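Local coordinates for phenolic acid decarboxylase (Sedimentibacter hydroxybenzoicus, PDB 7AE5), which catalyses the reversible, non-oxidative decarboxylation of 4-hydroxybenzoate and 3,4-dihydroxybenzoate under anaerobic conditions, with prenylated FMN and manganese as cofactors, at residues T166-V171 and T271-F276; G178-A183 and R287-V292. All coordinates share one frame; numbering follows the deposited sequence.

Contact 1. Residues T166-V171 and T271-F276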
ATOM      1  N   THR C 166      38.049   4.947  19.419  1.00 53.34           N
ATOM      2  CA  THR C 166      37.587   6.033  20.276  1.00 48.73           C
ATOM      3  C   THR C 166      36.455   5.530  21.160  1.00 47.65           C
ATOM      4  O   THR C 166      35.474   4.968  20.664  1.00 49.46           O
ATOM      5  CB  THR C 166      37.110   7.232  19.455  1.00 47.72           C
ATOM      6  OG1 THR C 166      36.185   6.790  18.453  1.00 49.70           O
ATOM      7  CG2 THR C 166      38.286   7.928  18.792  1.00 49.15           C
ATOM      8  N   TYR C 167      36.598   5.734  22.467  1.00 47.78           N
ATOM      9  CA  TYR C 167      35.589   5.337  23.436  1.00 47.49           C
ATOM     10  C   TYR C 167      35.454   6.442  24.469  1.00 45.36           C
ATOM     11  O   TYR C 167      36.454   7.034  24.884  1.00 44.07           O
ATOM     12  CB  TYR C 167      35.959   4.010  24.113  1.00 49.32           C
ATOM     13  CG  TYR C 167      36.322   2.922  23.128  1.00 53.31           C
ATOM     14  CD1 TYR C 167      35.359   2.356  22.304  1.00 56.30           C
ATOM     15  CD2 TYR C 167      37.632   2.476  23.008  1.00 55.22           C
ATOM     16  CE1 TYR C 167      35.688   1.368  21.396  1.00 61.51           C
ATOM     17  CE2 TYR C 167      37.970   1.487  22.104  1.00 60.84           C
ATOM     18  CZ  TYR C 167      36.993   0.937  21.299  1.00 64.15           C
ATOM     19  OH  TYR C 167      37.323  -0.046  20.396  1.00 70.99           O
ATOM     20  N   ARG C 168      34.218   6.726  24.869  1.00 38.16           N
ATOM     21  CA  ARG C 168      33.990   7.780  25.846  1.00 37.52           C
ATOM     22  C   ARG C 168      34.560   7.376  27.201  1.00 36.83           C
ATOM     23  O   ARG C 168      34.433   6.227  27.637  1.00 37.82           O
ATOM     24  CB  ARG C 168      32.498   8.103  25.952  1.00 38.73           C
ATOM     25  CG  ARG C 168      31.652   7.064  26.664  1.00 40.93           C
ATOM     26  CD  ARG C 168      30.188   7.256  26.328  1.00 42.88           C
ATOM     27  NE  ARG C 168      29.313   6.572  27.270  1.00 45.56           N
ATOM     28  CZ  ARG C 168      28.131   6.065  26.953  1.00 46.77           C
ATOM     29  NH1 ARG C 168      27.658   6.133  25.719  1.00 45.99           N
ATOM     30  NH2 ARG C 168      27.403   5.476  27.898  1.00 48.97           N
ATOM     31  N   ILE C 169      35.213   8.330  27.858  1.00 46.91           N
ATOM     32  CA  ILE C 169      35.955   8.086  29.088  1.00 47.00           C
ATOM     33  C   ILE C 169      35.373   8.995  30.160  1.00 49.96           C
ATOM     34  O   ILE C 169      35.599  10.212  30.140  1.00 50.30           O
ATOM     35  CB  ILE C 169      37.458   8.342  28.903  1.00 44.52           C
ATOM     36  CG1 ILE C 169      38.034   7.413  27.831  1.00 43.42           C
ATOM     37  CG2 ILE C 169      38.198   8.163  30.211  1.00 44.66           C
ATOM     38  CD1 ILE C 169      38.007   5.951  28.210  1.00 44.42           C
ATOM     39  N   GLN C 170      34.620   8.416  31.092  1.00 40.82           N
ATOM     40  CA  GLN C 170      34.066   9.171  32.209  1.00 43.85           C
ATOM     41  C   GLN C 170      35.072   9.186  33.353  1.00 42.49           C
ATOM     42  O   GLN C 170      35.487   8.127  33.834  1.00 41.29           O
ATOM     43  CB  GLN C 170      32.743   8.583  32.692  1.00 47.40           C
ATOM     44  CG  GLN C 170      32.147   9.372  33.853  1.00 50.38           C
ATOM     45  CD  GLN C 170      30.862   8.774  34.387  1.00 53.18           C
ATOM     46  OE1 GLN C 170      30.281   7.878  33.781  1.00 52.93           O
ATOM     47  NE2 GLN C 170      30.412   9.274  35.533  1.00 56.25           N
ATOM     48  N   VAL C 171      35.450  10.383  33.791  1.00 38.84           N
ATOM     49  CA  VAL C 171      36.329  10.518  34.945  1.00 40.13           C
ATOM     50  C   VAL C 171      35.553  10.124  36.195  1.00 41.30           C
ATOM     51  O   VAL C 171      34.535  10.742  36.532  1.00 44.40           O
ATOM     52  CB  VAL C 171      36.878  11.946  35.055  1.00 41.62           C
ATOM     53  CG1 VAL C 171      37.711  12.100  36.320  1.00 43.69           C
ATOM     54  CG2 VAL C 171      37.697  12.292  33.822  1.00 40.97           C
ATOM     55  N   THR C 271      30.630  -0.225  37.812  1.00 47.38           N
ATOM     56  CA  THR C 271      30.125   0.967  38.476  1.00 46.00           C
ATOM     57  C   THR C 271      29.309   1.785  37.485  1.00 45.33           C
ATOM     58  O   THR C 271      29.462   1.660  36.267  1.00 46.07           O
ATOM     59  CB  THR C 271      31.256   1.826  39.057  1.00 46.27           C
ATOM     60  OG1 THR C 271      32.152   2.205  38.007  1.00 47.27           O
ATOM     61  CG2 THR C 271      32.024   1.060  40.124  1.00 46.81           C
ATOM     62  N   VAL C 272      28.441   2.635  38.031  1.00 46.70           N
ATOM     63  CA  VAL C 272      27.509   3.426  37.236  1.00 45.89           C
ATOM     64  C   VAL C 272      28.262   4.383  36.322  1.00 46.57           C
ATOM     65  O   VAL C 272      28.896   5.336  36.787  1.00 46.49           O
ATOM     66  CB  VAL C 272      26.531   4.196  38.142  1.00 44.30           C
ATOM     67  CG1 VAL C 272      25.422   4.818  37.313  1.00 43.43           C
ATOM     68  CG2 VAL C 272      25.955   3.269  39.197  1.00 43.62           C
ATOM     69  N   GLU C 273      28.194   4.133  35.018  1.00 45.56           N
ATOM     70  CA  GLU C 273      28.749   5.019  34.005  1.00 46.09           C
ATOM     71  C   GLU C 273      27.613   5.645  33.209  1.00 45.23           C
ATOM     72  O   GLU C 273      26.638   4.970  32.865  1.00 44.78           O
ATOM     73  CB  GLU C 273      29.696   4.266  33.067  1.00 47.58           C
ATOM     74  CG  GLU C 273      30.477   5.155  32.111  1.00 48.16           C
ATOM     75  CD  GLU C 273      29.763   5.374  30.786  1.00 48.04           C
ATOM     76  OE1 GLU C 273      28.733   4.710  30.541  1.00 47.60           O
ATOM     77  OE2 GLU C 273      30.234   6.214  29.991  1.00 48.32           O
ATOM     78  N   GLY C 274      27.740   6.935  32.917  1.00 47.01           N
ATOM     79  CA  GLY C 274      26.716   7.645  32.193  1.00 46.23           C
ATOM     80  C   GLY C 274      25.825   8.462  33.106  1.00 44.87           C
ATOM     81  O   GLY C 274      25.996   8.472  34.330  1.00 44.48           O
ATOM     82  N   PRO C 275      24.844   9.172  32.525  1.00 43.84           N
ATOM     83  CA  PRO C 275      24.569   9.178  31.085  1.00 44.22           C
ATOM     84  C   PRO C 275      25.548  10.043  30.299  1.00 45.07           C
ATOM     85  O   PRO C 275      26.320  10.803  30.881  1.00 45.18           O
ATOM     86  CB  PRO C 275      23.146   9.753  30.991  1.00 42.93           C
ATOM     87  CG  PRO C 275      22.743  10.136  32.393  1.00 41.91           C
ATOM     88  CD  PRO C 275      23.962  10.097  33.252  1.00 42.55           C
ATOM     89  N   PHE C 276      25.518   9.906  28.979  1.00 34.34           N
ATOM     90  CA  PHE C 276      26.375  10.692  28.107  1.00 35.07           C
ATOM     91  C   PHE C 276      25.724  10.755  26.737  1.00 35.06           C
ATOM     92  O   PHE C 276      24.897   9.911  26.383  1.00 34.74           O
ATOM     93  CB  PHE C 276      27.788  10.101  28.011  1.00 36.28           C
ATOM     94  CG  PHE C 276      28.777  10.999  27.318  1.00 36.86           C
ATOM     95  CD1 PHE C 276      29.237  12.151  27.932  1.00 36.45           C
ATOM     96  CD2 PHE C 276      29.246  10.691  26.050  1.00 37.71           C
ATOM     97  CE1 PHE C 276      30.141  12.979  27.295  1.00 36.80           C
ATOM     98  CE2 PHE C 276      30.153  11.513  25.408  1.00 38.11           C
ATOM     99  CZ  PHE C 276      30.601  12.659  26.032  1.00 37.61           C
TER
HETATM  100  O   HOH W   1      33.064   6.020  30.313  1.00 51.76           O
HETATM  101  O   HOH W   2      27.795   7.545  36.242  1.00 36.23           O

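Contact 2. Residues G178-A183 and R287-V292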
ATOM      1  N   GLY C 178      35.825   5.505  33.863  1.00 47.30           N
ATOM      2  CA  GLY C 178      34.955   4.485  33.323  1.00 49.81           C
ATOM      3  C   GLY C 178      35.152   4.297  31.827  1.00 49.17           C
ATOM      4  O   GLY C 178      35.689   5.161  31.137  1.00 46.05           O
ATOM      5  N   ILE C 179      34.707   3.145  31.325  1.00 56.08           N
ATOM      6  CA  ILE C 179      34.859   2.815  29.912  1.00 53.83           C
ATOM      7  C   ILE C 179      33.843   1.740  29.553  1.00 56.81           C
ATOM      8  O   ILE C 179      33.383   0.984  30.413  1.00 60.15           O
ATOM      9  CB  ILE C 179      36.313   2.369  29.600  1.00 51.87           C
ATOM     10  CG1 ILE C 179      36.631   2.568  28.117  1.00 50.18           C
ATOM     11  CG2 ILE C 179      36.539   0.922  30.021  1.00 55.38           C
ATOM     12  CD1 ILE C 179      38.044   2.181  27.743  1.00 49.96           C
ATOM     13  N   GLN C 180      33.481   1.678  28.271  1.00 62.44           N
ATOM     14  CA  GLN C 180      32.481   0.741  27.759  1.00 65.41           C
ATOM     15  C   GLN C 180      33.205  -0.470  27.183  1.00 68.30           C
ATOM     16  O   GLN C 180      33.622  -0.458  26.024  1.00 68.41           O
ATOM     17  CB  GLN C 180      31.611   1.407  26.699  1.00 64.21           C
ATOM     18  CG  GLN C 180      30.675   2.473  27.225  1.00 63.16           C
ATOM     19  CD  GLN C 180      29.764   3.008  26.140  1.00 62.69           C
ATOM     20  OE1 GLN C 180      30.230   3.508  25.116  1.00 61.04           O
ATOM     21  NE2 GLN C 180      28.458   2.897  26.353  1.00 64.38           N
ATOM     22  N   ALA C 181      33.316  -1.532  27.985  1.00 57.09           N
ATOM     23  CA  ALA C 181      34.181  -2.653  27.624  1.00 60.99           C
ATOM     24  C   ALA C 181      33.628  -3.454  26.449  1.00 65.97           C
ATOM     25  O   ALA C 181      34.391  -3.889  25.578  1.00 69.12           O
ATOM     26  CB  ALA C 181      34.387  -3.556  28.837  1.00 64.20           C
ATOM     27  N   LEU C 182      32.311  -3.682  26.413  1.00 76.94           N
ATOM     28  CA  LEU C 182      31.736  -4.445  25.310  1.00 82.41           C
ATOM     29  C   LEU C 182      31.850  -3.684  23.994  1.00 80.61           C
ATOM     30  O   LEU C 182      32.051  -4.295  22.937  1.00 85.72           O
ATOM     31  CB  LEU C 182      30.278  -4.793  25.618  1.00 83.12           C
ATOM     32  CG  LEU C 182      29.714  -6.142  25.148  1.00 89.44           C
ATOM     33  CD1 LEU C 182      28.271  -6.297  25.600  1.00 87.76           C
ATOM     34  CD2 LEU C 182      29.813  -6.339  23.640  1.00 92.88           C
ATOM     35  N   ALA C 183      31.754  -2.354  24.041  1.00 71.62           N
ATOM     36  CA  ALA C 183      31.984  -1.543  22.852  1.00 69.58           C
ATOM     37  C   ALA C 183      33.425  -1.616  22.361  1.00 70.62           C
ATOM     38  O   ALA C 183      33.718  -1.095  21.279  1.00 70.23           O
ATOM     39  CB  ALA C 183      31.602  -0.087  23.127  1.00 63.27           C
ATOM     40  N   ARG C 287      24.488   2.827  32.993  1.00 56.19           N
ATOM     41  CA  ARG C 287      24.681   1.389  33.107  1.00 56.82           C
ATOM     42  C   ARG C 287      25.869   1.110  34.015  1.00 57.79           C
ATOM     43  O   ARG C 287      26.700   1.983  34.273  1.00 58.17           O
ATOM     44  CB  ARG C 287      24.905   0.733  31.738  1.00 57.86           C
ATOM     45  CG  ARG C 287      23.736   0.884  30.776  1.00 56.89           C
ATOM     46  CD  ARG C 287      22.817  -0.328  30.807  1.00 56.20           C
ATOM     47  NE  ARG C 287      21.716  -0.197  29.858  1.00 55.18           N
ATOM     48  CZ  ARG C 287      20.618   0.515  30.072  1.00 53.60           C
ATOM     49  NH1 ARG C 287      20.426   1.165  31.208  1.00 52.84           N
ATOM     50  NH2 ARG C 287      19.689   0.575  29.122  1.00 52.75           N
ATOM     51  N   LEU C 288      25.937  -0.127  34.499  1.00 45.73           N
ATOM     52  CA  LEU C 288      27.063  -0.579  35.312  1.00 46.76           C
ATOM     53  C   LEU C 288      28.164  -1.041  34.369  1.00 48.55           C
ATOM     54  O   LEU C 288      28.121  -2.155  33.841  1.00 49.33           O
ATOM     55  CB  LEU C 288      26.636  -1.691  36.263  1.00 46.36           C
ATOM     56  CG  LEU C 288      25.730  -1.279  37.423  1.00 44.67           C
ATOM     57  CD1 LEU C 288      25.085  -2.502  38.052  1.00 44.14           C
ATOM     58  CD2 LEU C 288      26.518  -0.492  38.456  1.00 44.72           C
ATOM     59  N   GLN C 289      29.151  -0.182  34.150  1.00 51.46           N
ATOM     60  CA  GLN C 289      30.212  -0.429  33.186  1.00 53.04           C
ATOM     61  C   GLN C 289      31.545  -0.590  33.907  1.00 54.01           C
ATOM     62  O   GLN C 289      31.630  -0.555  35.138  1.00 53.49           O
ATOM     63  CB  GLN C 289      30.262   0.696  32.151  1.00 52.90           C
ATOM     64  CG  GLN C 289      28.886   1.087  31.635  1.00 51.65           C
ATOM     65  CD  GLN C 289      28.709   0.835  30.149  1.00 52.25           C
ATOM     66  OE1 GLN C 289      29.228  -0.139  29.601  1.00 53.55           O
ATOM     67  NE2 GLN C 289      27.953   1.707  29.492  1.00 51.34           N
ATOM     68  N   CYS C 290      32.600  -0.763  33.122  1.00 66.24           N
ATOM     69  CA  CYS C 290      33.906  -1.085  33.668  1.00 67.23           C
ATOM     70  C   CYS C 290      34.655   0.179  34.056  1.00 66.74           C
ATOM     71  O   CYS C 290      34.422   1.257  33.502  1.00 66.10           O
ATOM     72  CB  CYS C 290      34.735  -1.868  32.653  1.00 68.85           C
ATOM     73  SG  CYS C 290      34.261  -3.587  32.490  1.00 69.88           S
ATOM     74  N   GLU C 291      35.570   0.035  35.011  1.00 62.30           N
ATOM     75  CA  GLU C 291      36.487   1.104  35.369  1.00 62.00           C
ATOM     76  C   GLU C 291      37.929   0.732  35.052  1.00 63.19           C
ATOM     77  O   GLU C 291      38.312  -0.443  35.029  1.00 64.22           O
ATOM     78  CB  GLU C 291      36.385   1.487  36.848  1.00 61.08           C
ATOM     79  CG  GLU C 291      35.129   2.238  37.227  1.00 59.65           C
ATOM     80  CD  GLU C 291      35.245   2.894  38.593  1.00 58.75           C
ATOM     81  OE1 GLU C 291      36.337   2.827  39.196  1.00 59.28           O
ATOM     82  OE2 GLU C 291      34.256   3.506  39.050  1.00 57.52           O
ATOM     83  N   VAL C 292      38.720   1.769  34.800  1.00 52.26           N
ATOM     84  CA  VAL C 292      40.138   1.647  34.500  1.00 53.11           C
ATOM     85  C   VAL C 292      40.911   2.406  35.568  1.00 52.54           C
ATOM     86  O   VAL C 292      40.618   3.576  35.840  1.00 51.55           O
ATOM     87  CB  VAL C 292      40.468   2.190  33.095  1.00 53.38           C
ATOM     88  CG1 VAL C 292      41.979   2.145  32.824  1.00 54.04           C
ATOM     89  CG2 VAL C 292      39.705   1.421  32.031  1.00 53.96           C
TER
HETATM   90  O   HOH W   3      30.007  -1.689  27.309  1.00 57.08           O

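Contact 1. Residues T166-V171 and T271-F276
Arg168 and Glu273 meet in a side-on salt bridge, the tight part of this contact. NE of Arg168 lies 2.9 Å from OE2 of Glu273 along an almost straight bond (177°), and NH2 of Arg168 reaches OE1 of Glu273 at 3.1 Å. Both oxygens use their syn lone pairs; the two groups meet edge to edge, and the paired bonds keep them nearly coplanar, 17° apart. A bend at chi2 (-91°) turns the Glu273 carboxylate toward the arginine. Phe276 packs from another side, its CB over one guanidinium face and its CD2 3.6 Å from CD of Arg168. Tyr142 stacks on the Phe276 ring, and its OH is hydrogen-bonded to OE2 of Glu273, an oxygen thus gripped by Arg168 NE, Tyr142 and a water.

The looser part is mediated by water. That same molecule links Glu273 OE2 to Arg168 O and Gln170 N; another joins Gln170 NE2 to the carbonyls of Val272 and Gly274. The direct contact here is the bond from Gly274 N to OE1 of the extended Gln170 side chain, 2.8 Å.

An Arg168-Glu273 pair beside Glu278, the predicted proton donor, is consistent with the Glu-Arg-Glu network of UbiD decarboxylases. Around it, strand 169-173 runs between 142-143 and 176-179, and strand 271-273 pairs with 287-299.

Contact 2. Residues G178-A183 and R287-V292
Ile179 and Cys290 form an antiparallel hydrogen-bonded pair in which one backbone bond is clearly stronger than its partner. Ile179 N donates a hydrogen bond to Cys290 O at 2.9 Å, whereas the return bond from Cys290 N to Ile179 O is weak, at 3.3 Å. Next to them Gly178 and Glu291 make a non-hydrogen-bonded pair whose CA atoms are 4.2 Å apart, and Gly178 CA adds a CH...O contact to Cys290 O. Beyond Ile179 the pairing stops: the end-to-end directions of 178-181 and 289-292 are 109° apart, as the chain turns off.

Apolar contacts gather on the face that carries Ile179 and Cys290. CG2 of Ile179, set between its own backbone N and carbonyl carbon, reaches CG2 of Val292 at 3.8 Å. Past the turn, CB of Ala181 rests 3.7 Å from SG of Cys290; chi1 of -76° carries that sulfur away from the Cys290 carbonyl carbon. Gln289, bent at chi2, packs its NE2 3.6 Å from CG of Gln180.

The polar link is a water that donates to Gln289 OE1 and accepts from Leu182 N, tying the departing chain back to the strand. Glu291, on the opposite face of the sheet from Ile179 and Cys290, makes salt bridges to Arg176 and Lys172.

Strand 176-179 thus lies between 169-173 and the long strand 287-299, with Ile203 of strand 201-207 touching Ile179 and Val292, and Ile265 of strand 259-265 touching Cys290 and Val292, while a chain of Protein ShdD packs on Ala181 and Gln289.

Contacts 1 and 2 have centres about 7 Å apart and are interleaved in one antiparallel sheet: strands 169-173 and 176-179 follow each other in the chain, and 271-273 pairs with 287-299. Two probable hydrogen bonds join them, from Gly178 N to Gln170 O (2.6 Å) and between Thr271 OG1 and Glu291 OE2 (2.7 Å). Gln289 of contact 2 also reaches Glu273 through a weak bond and may help to position that carboxylate. Contact 1 itself holds Thr166, Tyr167 and Arg168 of the predicted flavin site, with the Arg168 and Glu278 side chains about 3 Å apart. The Ile179 side chain lies about 4 Å from that of Met184, consistent with contact 2 lying beside the pocket.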